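Local coordinates for sulfur oxidation protein soxB (Thermus thermophilus, PDB 2WDD), which hydrolyses the sulfur-sulfur bond of cysteine S-thiosulfonate groups in the Sox sulfur oxidation pathway, with manganese ions bound in its metal site, at residues Arg241-Gln244 with Glu245-Lys249; Met266-Asp269 with Ala270-Glu274; Leu317-Lys321 with Gly322-Asn326. All coordinates share one frame; numbering follows the deposited sequence.

How the contacts relate
All three contacts are local and follow one another along the chain, so none nests in or crosses another. Contact 1 comes first, within helix 240-252. The chain then runs through strand 257-262 into helix 266-273, where contact 2 joins successive turns, and on by way of strand 281-284 to the 311-320/323-333 hairpin, whose tight turn contact 3 closes. Contacts 1 and 2 touch directly: L243 CD2 lies 4.1 Å from L272 CD1, packing one helix against the other. Contact 3 stands apart, its nearest atoms about 10 Å from contact 1 and about 12 Å from contact 2; its hairpin edges the sheet that contains strand 29-34.

Contact 1: residues Arg241-Gln244 with Glu245-Lys249; sequences RRLQ and EAVDK
R241 reaches along the helix to E245, and Q244 does the same to D248, each pair four residues apart on helix 240-252. The helix is amphipathic: L243, A246 and V247 are buried, while R241, E245 and K249 lie on the exposed side.

The backbone supplies the regular i to i+4 bonds of an alpha helix. E245 N, A246 N, V247 N and D248 N donate in turn to R241 O, R242 O, L243 O and Q244 O; E245 N to R241 O is 2.9 Å.

The charged pair is a one-point salt bridge in the conformer of E245 described here; E245 has a second conformer, so the bridge is doubtful as a constant feature. R241 NE meets E245 OE2 at 3.2 Å, and the bond is bent, with 141° at the hydrogen. OE2 is approached from above its carboxylate plane, and the guanidinium and carboxylate planes stand 79° apart, so the two groups do not form the flat, two-pronged pairing. R241 is bent at chi3, which turns NE toward E245.

The amide-carboxylate pair, Q244 with D248, is weaker. Q244 NE2 lies 3.1 Å from D248 OD1, but the bond is weak because the hydrogen points well aside. Q244 bends at chi2, which turns its amide toward D248, the amide and carboxylate planes 19° apart. Both groups have stronger partners in R277: its backbone N donates to Q244 OE1 and its guanidinium makes a salt bridge with D248 OD2. R277 thus ties this pair of side chains to the loop after helix 266-273.

On the buried side, L243 CD1 and V247 CG2 come within 4.4 Å of each other, with Y187 against L243 and I279 against V247. V247 CG2, beside its own backbone N, rests 3.4 Å from L243 O.

Contact 2: residues Met266-Asp269 with Ala270-Glu274; sequences MQLD and AALAE
M266 O accepts from A270 N at 2.9 Å, the first of four i to i+4 bonds. Q267 O takes A271 N, L268 O takes L272 N at 3.0 Å, and D269 O takes A273 N, so each carbonyl of the first turn has its amide from the next. M266 N, at the start of the helix, donates instead to the hydroxyl oxygen of T287. At the far end E274 N finds A271 O at 3.2 Å, with a weaker, longer bond to A270 O.

The buried polar side chains find their partners elsewhere in the chain. Q267 uses both ends of its amide: OE1 accepts from R61 NE, and NE2 donates to P62 O. The helix is the connection of a beta-alpha-beta unit between strands 257-262 and 281-284, and D269 bonds to both strands. Its OD1 is held by S262 OG and N264 ND2, its OD2 by S284 OG. Three bonds thus grip the carboxylate and fix its rotation, and the D269 side chain lies about 7 Å from those of the manganese ligands H263 and H286.

Apolar contact within the helix is slight. L268 CD1 approaches L272 CG at 4.5 Å, while A270, with no more than a methyl group, packs against W295 and I302.

Contact 3: residues Leu317-Lys321 with Gly322-Asn326; sequences LKLWK and GGIAN
W320 lays one face of its indole over the backbone of G322 and G323. G322 CA sits 3.6 Å from the centroid of the six-membered ring of W320, almost on the normal, as a CH-pi contact; G322 N and G323 N lie over the same face nearer the rim. In the ring plane, at the edge, are I324 C and a water that accepts from W320 NE1 at 2.8 Å and donates weakly to I324 O. The ring folds back over the turn because CG takes the crowded position between backbone N and carbonyl carbon (chi1 75°).

This is a beta hairpin closed by a type I turn: G323 N donates to W320 O across it, and W320 N to G323 O at 3.0 Å, a hydrogen-bonded pair. A classic bulge follows: A325 N and, weakly, N326 N both donate to K318 O.

I324 CD1 meets L317 CD2 at 4.1 Å, and I324 CG1 meets L319 CD2 at 4.0 Å. Cutting I324 back to an alanine would probably leave both leucine methyls without their partner, with a gap beside them. L319 and I324 also pack on A257 of strand 257-262, while L317 bonds through its backbone to A29 of strand 29-34.

Contact 1: residues Arg241-Gln244 with Glu245-Lys249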
ATOM      1  N   ARG A 241     -24.096   8.460  -4.698  1.00 22.37           N
ATOM      2  CA  ARG A 241     -25.059   8.738  -5.760  1.00 22.73           C
ATOM      3  C   ARG A 241     -24.401   8.646  -7.131  1.00 25.03           C
ATOM      4  O   ARG A 241     -24.883   7.942  -8.018  1.00 24.22           O
ATOM      5  CB  ARG A 241     -25.646  10.142  -5.572  1.00 25.42           C
ATOM      6  CG  ARG A 241     -27.138  10.251  -5.838  1.00 39.10           C
ATOM      7  CD  ARG A 241     -27.538  11.704  -6.072  1.00 50.16           C
ATOM      8  NE  ARG A 241     -26.992  12.213  -7.327  1.00 61.43           N
ATOM      9  CZ  ARG A 241     -25.891  12.953  -7.423  1.00 76.18           C
ATOM     10  NH1 ARG A 241     -25.216  13.290  -6.332  1.00 64.41           N
ATOM     11  NH2 ARG A 241     -25.467  13.360  -8.612  1.00 62.69           N
ATOM     12  N   ARG A 242     -23.301   9.373  -7.303  1.00 20.43           N
ATOM     13  CA  ARG A 242     -22.571   9.381  -8.562  1.00 19.75           C
ATOM     14  C   ARG A 242     -22.077   7.974  -8.916  1.00 21.28           C
ATOM     15  O   ARG A 242     -22.074   7.583 -10.082  1.00 20.09           O
ATOM     16  CB  ARG A 242     -21.399  10.369  -8.493  1.00 22.31           C
ATOM     17  CG  ARG A 242     -20.988  10.961  -9.832  1.00 32.27           C
ATOM     18  CD  ARG A 242     -19.676  11.746  -9.743  1.00 37.51           C
ATOM     19  NE  ARG A 242     -19.825  13.053  -9.100  1.00 43.46           N
ATOM     20  CZ  ARG A 242     -20.215  14.164  -9.720  1.00 55.12           C
ATOM     21  NH1 ARG A 242     -20.539  14.134 -11.006  1.00 41.69           N
ATOM     22  NH2 ARG A 242     -20.289  15.309  -9.051  1.00 38.27           N
ATOM     23  N   LEU A 243     -21.651   7.220  -7.903  1.00 17.69           N
ATOM     24  CA  LEU A 243     -21.172   5.856  -8.134  1.00 16.29           C
ATOM     25  C   LEU A 243     -22.327   4.980  -8.609  1.00 18.97           C
ATOM     26  O   LEU A 243     -22.187   4.230  -9.575  1.00 18.13           O
ATOM     27  CB  LEU A 243     -20.552   5.274  -6.857  1.00 15.70           C
ATOM     28  CG  LEU A 243     -20.026   3.831  -6.974  1.00 17.53           C
ATOM     29  CD1 LEU A 243     -19.072   3.643  -8.155  1.00 17.08           C
ATOM     30  CD2 LEU A 243     -19.365   3.397  -5.659  1.00 17.74           C
ATOM     31  N   GLN A 244     -23.460   5.078  -7.920  1.00 17.09           N
ATOM     32  CA  GLN A 244     -24.648   4.300  -8.279  1.00 17.51           C
ATOM     33  C   GLN A 244     -25.131   4.629  -9.683  1.00 21.82           C
ATOM     34  O   GLN A 244     -25.503   3.739 -10.444  1.00 21.32           O
ATOM     35  CB  GLN A 244     -25.780   4.533  -7.282  1.00 18.49           C
ATOM     36  CG  GLN A 244     -27.014   3.654  -7.539  1.00 20.81           C
ATOM     37  CD  GLN A 244     -26.724   2.166  -7.384  1.00 27.49           C
ATOM     38  OE1 GLN A 244     -26.737   1.634  -6.272  1.00 22.48           O
ATOM     39  NE2 GLN A 244     -26.484   1.483  -8.503  1.00 20.51           N
ATOM     40  N   GLU A 245     -25.127   5.910 -10.039  1.00 19.89           N
ATOM     41  CA  GLU A 245     -25.564   6.311 -11.365  0.50 19.52           C
ATOM     42  C   GLU A 245     -24.604   5.815 -12.446  1.00 22.70           C
ATOM     43  O   GLU A 245     -25.022   5.444 -13.542  1.00 21.89           O
ATOM     44  CB  GLU A 245     -25.782   7.825 -11.412  0.50 20.93           C
ATOM     45  CG  GLU A 245     -26.793   8.279 -10.359  0.50 28.09           C
ATOM     46  CD  GLU A 245     -27.133   9.756 -10.431  0.50 44.24           C
ATOM     47  OE1 GLU A 245     -26.604  10.455 -11.320  0.50 30.26           O
ATOM     48  OE2 GLU A 245     -27.937  10.215  -9.591  0.50 37.31           O
ATOM     49  N   ALA A 246     -23.317   5.753 -12.116  1.00 18.46           N
ATOM     50  CA  ALA A 246     -22.328   5.257 -13.062  1.00 18.33           C
ATOM     51  C   ALA A 246     -22.563   3.763 -13.318  1.00 20.54           C
ATOM     52  O   ALA A 246     -22.509   3.293 -14.455  1.00 20.47           O
ATOM     53  CB  ALA A 246     -20.911   5.501 -12.536  1.00 19.06           C
ATOM     54  N   VAL A 247     -22.797   3.015 -12.245  1.00 17.35           N
ATOM     55  CA  VAL A 247     -23.060   1.586 -12.360  1.00 16.16           C
ATOM     56  C   VAL A 247     -24.329   1.361 -13.185  1.00 20.42           C
ATOM     57  O   VAL A 247     -24.336   0.550 -14.111  1.00 18.71           O
ATOM     58  CB  VAL A 247     -23.171   0.926 -10.982  1.00 18.95           C
ATOM     59  CG1 VAL A 247     -23.740  -0.498 -11.108  1.00 18.45           C
ATOM     60  CG2 VAL A 247     -21.818   0.925 -10.272  1.00 18.22           C
ATOM     61  N   ASP A 248     -25.377   2.116 -12.860  1.00 18.81           N
ATOM     62  CA  ASP A 248     -26.648   2.025 -13.580  1.00 19.61           C
ATOM     63  C   ASP A 248     -26.478   2.387 -15.057  1.00 23.11           C
ATOM     64  O   ASP A 248     -27.019   1.714 -15.944  1.00 22.80           O
ATOM     65  CB  ASP A 248     -27.703   2.929 -12.930  1.00 21.50           C
ATOM     66  CG  ASP A 248     -28.166   2.410 -11.568  1.00 29.40           C
ATOM     67  OD1 ASP A 248     -27.950   1.215 -11.276  1.00 29.87           O
ATOM     68  OD2 ASP A 248     -28.765   3.192 -10.796  1.00 34.59           O
ATOM     69  N   LYS A 249     -25.725   3.450 -15.322  1.00 18.09           N
ATOM     70  CA  LYS A 249     -25.509   3.892 -16.693  1.00 17.54           C
ATOM     71  C   LYS A 249     -24.789   2.835 -17.521  1.00 20.52           C
ATOM     72  O   LYS A 249     -25.176   2.552 -18.655  1.00 20.15           O
ATOM     73  CB  LYS A 249     -24.756   5.224 -16.727  1.00 19.96           C
ATOM     74  CG  LYS A 249     -24.619   5.826 -18.120  1.00 23.31           C
ATOM     75  CD  LYS A 249     -23.874   7.154 -18.075  1.00 27.89           C
ATOM     76  CE  LYS A 249     -23.492   7.620 -19.471  1.00 34.29           C
ATOM     77  NZ  LYS A 249     -22.746   8.909 -19.440  1.00 43.42           N
TER

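Contact 2: residues Met266-Asp269 with Ala270-Glu274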
ATOM      1  N   MET A 266     -10.042  -1.693   1.152  1.00  8.06           N
ATOM      2  CA  MET A 266     -10.955  -2.830   1.177  1.00  7.74           C
ATOM      3  C   MET A 266     -12.154  -2.770   2.111  1.00 10.59           C
ATOM      4  O   MET A 266     -13.211  -3.292   1.767  1.00  9.52           O
ATOM      5  CB  MET A 266     -10.209  -4.154   1.308  1.00  9.17           C
ATOM      6  CG  MET A 266     -11.040  -5.337   0.845  1.00 10.26           C
ATOM      7  SD  MET A 266     -10.062  -6.851   0.741  1.00 11.79           S
ATOM      8  CE  MET A 266      -9.684  -7.191   2.451  1.00 10.39           C
ATOM      9  N   GLN A 267     -12.003  -2.174   3.291  1.00  8.96           N
ATOM     10  CA  GLN A 267     -13.123  -2.118   4.227  1.00  8.49           C
ATOM     11  C   GLN A 267     -14.176  -1.155   3.708  1.00 12.64           C
ATOM     12  O   GLN A 267     -15.378  -1.416   3.813  1.00 12.62           O
ATOM     13  CB  GLN A 267     -12.652  -1.700   5.618  1.00  8.93           C
ATOM     14  CG  GLN A 267     -11.585  -2.637   6.198  1.00  9.67           C
ATOM     15  CD  GLN A 267     -12.025  -4.092   6.175  1.00 14.19           C
ATOM     16  OE1 GLN A 267     -13.101  -4.430   6.672  1.00 11.24           O
ATOM     17  NE2 GLN A 267     -11.191  -4.961   5.607  1.00 11.91           N
ATOM     18  N   LEU A 268     -13.732  -0.056   3.112  1.00  9.98           N
ATOM     19  CA  LEU A 268     -14.677   0.880   2.521  1.00 10.63           C
ATOM     20  C   LEU A 268     -15.372   0.213   1.327  1.00 13.03           C
ATOM     21  O   LEU A 268     -16.577   0.351   1.136  1.00 13.00           O
ATOM     22  CB  LEU A 268     -13.976   2.172   2.121  1.00 10.62           C
ATOM     23  CG  LEU A 268     -14.848   3.241   1.466  1.00 13.35           C
ATOM     24  CD1 LEU A 268     -16.129   3.497   2.282  1.00 13.41           C
ATOM     25  CD2 LEU A 268     -14.029   4.526   1.311  1.00 15.46           C
ATOM     26  N   ASP A 269     -14.618  -0.548   0.538  1.00  9.74           N
ATOM     27  CA  ASP A 269     -15.223  -1.269  -0.569  1.00  9.59           C
ATOM     28  C   ASP A 269     -16.292  -2.229  -0.043  1.00 13.75           C
ATOM     29  O   ASP A 269     -17.341  -2.392  -0.673  1.00 12.18           O
ATOM     30  CB  ASP A 269     -14.169  -2.066  -1.328  1.00 10.73           C
ATOM     31  CG  ASP A 269     -13.304  -1.198  -2.224  1.00 12.66           C
ATOM     32  OD1 ASP A 269     -13.780  -0.121  -2.655  1.00 13.30           O
ATOM     33  OD2 ASP A 269     -12.178  -1.639  -2.553  1.00 12.58           O
ATOM     34  N   ALA A 270     -16.015  -2.903   1.077  1.00 10.69           N
ATOM     35  CA  ALA A 270     -16.992  -3.852   1.624  1.00 10.80           C
ATOM     36  C   ALA A 270     -18.268  -3.124   2.040  1.00 15.53           C
ATOM     37  O   ALA A 270     -19.374  -3.640   1.848  1.00 15.08           O
ATOM     38  CB  ALA A 270     -16.403  -4.628   2.804  1.00 11.66           C
ATOM     39  N   ALA A 271     -18.117  -1.926   2.598  1.00 13.30           N
ATOM     40  CA  ALA A 271     -19.274  -1.137   3.014  1.00 13.55           C
ATOM     41  C   ALA A 271     -20.092  -0.741   1.785  1.00 17.91           C
ATOM     42  O   ALA A 271     -21.326  -0.791   1.809  1.00 18.05           O
ATOM     43  CB  ALA A 271     -18.829   0.104   3.789  1.00 14.09           C
ATOM     44  N   LEU A 272     -19.407  -0.376   0.703  1.00 14.78           N
ATOM     45  CA  LEU A 272     -20.080  -0.004  -0.537  1.00 15.11           C
ATOM     46  C   LEU A 272     -20.820  -1.186  -1.161  1.00 19.82           C
ATOM     47  O   LEU A 272     -21.877  -1.008  -1.775  1.00 18.88           O
ATOM     48  CB  LEU A 272     -19.088   0.576  -1.544  1.00 15.28           C
ATOM     49  CG  LEU A 272     -18.504   1.942  -1.177  1.00 19.48           C
ATOM     50  CD1 LEU A 272     -17.415   2.324  -2.173  1.00 20.00           C
ATOM     51  CD2 LEU A 272     -19.609   3.006  -1.145  1.00 21.24           C
ATOM     52  N   ALA A 273     -20.266  -2.385  -1.008  1.00 15.60           N
ATOM     53  CA  ALA A 273     -20.895  -3.586  -1.549  1.00 16.15           C
ATOM     54  C   ALA A 273     -22.283  -3.795  -0.939  1.00 23.27           C
ATOM     55  O   ALA A 273     -23.162  -4.394  -1.560  1.00 24.67           O
ATOM     56  CB  ALA A 273     -20.019  -4.808  -1.303  1.00 16.51           C
ATOM     57  N   GLU A 274     -22.481  -3.298   0.276  1.00 20.42           N
ATOM     58  CA  GLU A 274     -23.766  -3.429   0.960  0.50 20.77           C
ATOM     59  C   GLU A 274     -24.659  -2.214   0.732  1.00 25.68           C
ATOM     60  O   GLU A 274     -25.790  -2.176   1.209  1.00 27.01           O
ATOM     61  CB  GLU A 274     -23.552  -3.603   2.463  0.50 22.24           C
ATOM     62  CG  GLU A 274     -22.662  -4.771   2.850  0.50 31.96           C
ATOM     63  CD  GLU A 274     -22.586  -4.967   4.352  0.50 48.36           C
ATOM     64  OE1 GLU A 274     -22.492  -3.957   5.080  0.50 41.08           O
ATOM     65  OE2 GLU A 274     -22.628  -6.129   4.804  0.50 41.35           O
TER

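Contact 3: residues Leu317-Lys321 with Gly322-Asn326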
ATOM      1  N   LEU A 317     -13.620 -14.965 -15.086  1.00 12.59           N
ATOM      2  CA  LEU A 317     -15.045 -14.780 -14.900  1.00 12.86           C
ATOM      3  C   LEU A 317     -15.934 -15.547 -15.867  1.00 15.67           C
ATOM      4  O   LEU A 317     -15.776 -15.442 -17.090  1.00 15.46           O
ATOM      5  CB  LEU A 317     -15.410 -13.299 -15.038  1.00 12.63           C
ATOM      6  CG  LEU A 317     -14.580 -12.305 -14.223  1.00 16.24           C
ATOM      7  CD1 LEU A 317     -14.963 -10.865 -14.569  1.00 16.78           C
ATOM      8  CD2 LEU A 317     -14.756 -12.590 -12.738  1.00 18.49           C
ATOM      9  N   LYS A 318     -16.927 -16.241 -15.318  1.00 13.75           N
ATOM     10  CA  LYS A 318     -17.965 -16.845 -16.141  1.00 13.98           C
ATOM     11  C   LYS A 318     -19.102 -15.838 -16.020  1.00 16.25           C
ATOM     12  O   LYS A 318     -19.645 -15.628 -14.935  1.00 15.52           O
ATOM     13  CB  LYS A 318     -18.437 -18.170 -15.548  1.00 16.44           C
ATOM     14  CG  LYS A 318     -17.691 -19.361 -16.052  1.00 23.80           C
ATOM     15  CD  LYS A 318     -18.325 -20.624 -15.504  1.00 27.67           C
ATOM     16  CE  LYS A 318     -17.660 -21.862 -16.056  1.00 31.03           C
ATOM     17  NZ  LYS A 318     -18.247 -23.078 -15.424  1.00 31.10           N
ATOM     18  N   LEU A 319     -19.453 -15.189 -17.120  1.00 14.56           N
ATOM     19  CA  LEU A 319     -20.483 -14.174 -17.069  1.00 14.88           C
ATOM     20  C   LEU A 319     -21.842 -14.725 -17.465  1.00 19.09           C
ATOM     21  O   LEU A 319     -21.934 -15.788 -18.092  1.00 19.53           O
ATOM     22  CB  LEU A 319     -20.126 -13.016 -18.016  1.00 16.04           C
ATOM     23  CG  LEU A 319     -18.725 -12.410 -17.841  1.00 19.95           C
ATOM     24  CD1 LEU A 319     -18.454 -11.352 -18.909  1.00 20.07           C
ATOM     25  CD2 LEU A 319     -18.578 -11.823 -16.453  1.00 21.44           C
ATOM     26  N   TRP A 320     -22.880 -13.982 -17.101  1.00 15.18           N
ATOM     27  CA  TRP A 320     -24.242 -14.250 -17.543  1.00 14.76           C
ATOM     28  C   TRP A 320     -24.911 -12.918 -17.845  1.00 20.15           C
ATOM     29  O   TRP A 320     -24.345 -11.849 -17.571  1.00 18.39           O
ATOM     30  CB  TRP A 320     -25.038 -15.117 -16.561  1.00 12.70           C
ATOM     31  CG  TRP A 320     -25.512 -14.435 -15.311  1.00 12.99           C
ATOM     32  CD1 TRP A 320     -24.763 -14.135 -14.199  1.00 15.65           C
ATOM     33  CD2 TRP A 320     -26.858 -14.044 -14.998  1.00 12.89           C
ATOM     34  NE1 TRP A 320     -25.560 -13.566 -13.233  1.00 14.67           N
ATOM     35  CE2 TRP A 320     -26.850 -13.508 -13.692  1.00 16.22           C
ATOM     36  CE3 TRP A 320     -28.078 -14.125 -15.685  1.00 14.30           C
ATOM     37  CZ2 TRP A 320     -28.009 -13.030 -13.066  1.00 15.75           C
ATOM     38  CZ3 TRP A 320     -29.226 -13.627 -15.069  1.00 15.49           C
ATOM     39  CH2 TRP A 320     -29.187 -13.111 -13.766  1.00 16.26           C
ATOM     40  N   LYS A 321     -26.090 -12.967 -18.450  1.00 18.55           N
ATOM     41  CA  LYS A 321     -26.784 -11.749 -18.841  1.00 18.97           C
ATOM     42  C   LYS A 321     -26.876 -10.689 -17.747  1.00 22.49           C
ATOM     43  O   LYS A 321     -26.824  -9.493 -18.039  1.00 22.40           O
ATOM     44  CB  LYS A 321     -28.174 -12.069 -19.402  1.00 22.08           C
ATOM     45  CG  LYS A 321     -29.298 -11.278 -18.743  1.00 38.63           C
ATOM     46  CD  LYS A 321     -30.637 -11.523 -19.431  1.00 49.52           C
ATOM     47  CE  LYS A 321     -30.573 -11.199 -20.920  1.00 56.48           C
ATOM     48  NZ  LYS A 321     -31.847 -11.537 -21.628  1.00 57.78           N
ATOM     49  N   GLY A 322     -27.022 -11.116 -16.495  1.00 18.33           N
ATOM     50  CA  GLY A 322     -27.185 -10.204 -15.380  1.00 17.87           C
ATOM     51  C   GLY A 322     -26.031 -10.046 -14.401  1.00 19.84           C
ATOM     52  O   GLY A 322     -26.219  -9.459 -13.339  1.00 20.27           O
ATOM     53  N   GLY A 323     -24.856 -10.583 -14.715  1.00 15.36           N
ATOM     54  CA  GLY A 323     -23.731 -10.428 -13.798  1.00 14.46           C
ATOM     55  C   GLY A 323     -22.646 -11.469 -13.938  1.00 15.25           C
ATOM     56  O   GLY A 323     -22.346 -11.928 -15.035  1.00 14.69           O
ATOM     57  N   ILE A 324     -22.009 -11.794 -12.814  1.00 12.03           N
ATOM     58  CA  ILE A 324     -20.958 -12.802 -12.789  1.00 11.78           C
ATOM     59  C   ILE A 324     -21.575 -14.084 -12.238  1.00 16.35           C
ATOM     60  O   ILE A 324     -22.060 -14.111 -11.099  1.00 17.36           O
ATOM     61  CB  ILE A 324     -19.745 -12.349 -11.920  1.00 14.34           C
ATOM     62  CG1 ILE A 324     -19.072 -11.127 -12.551  1.00 14.08           C
ATOM     63  CG2 ILE A 324     -18.736 -13.502 -11.756  1.00 14.30           C
ATOM     64  CD1 ILE A 324     -18.046 -10.442 -11.625  1.00 15.46           C
ATOM     65  N   ALA A 325     -21.612 -15.131 -13.059  1.00 14.14           N
ATOM     66  CA  ALA A 325     -22.190 -16.398 -12.616  1.00 13.45           C
ATOM     67  C   ALA A 325     -21.250 -17.100 -11.652  1.00 17.24           C
ATOM     68  O   ALA A 325     -21.668 -17.638 -10.623  1.00 17.55           O
ATOM     69  CB  ALA A 325     -22.484 -17.299 -13.826  1.00 13.93           C
ATOM     70  N   ASN A 326     -19.970 -17.095 -11.992  1.00 13.60           N
ATOM     71  CA  ASN A 326     -18.977 -17.717 -11.143  1.00 13.44           C
ATOM     72  C   ASN A 326     -17.606 -17.141 -11.479  1.00 15.20           C
ATOM     73  O   ASN A 326     -17.439 -16.460 -12.489  1.00 14.63           O
ATOM     74  CB  ASN A 326     -18.982 -19.237 -11.330  1.00 13.58           C
ATOM     75  CG  ASN A 326     -18.732 -19.984 -10.030  1.00 27.07           C
ATOM     76  OD1 ASN A 326     -17.997 -19.512  -9.164  1.00 18.97           O
ATOM     77  ND2 ASN A 326     -19.343 -21.160  -9.887  1.00 18.70           N
TER
HETATM   78  O   HOH W   1     -25.027 -12.710 -10.602  1.00 22.32           O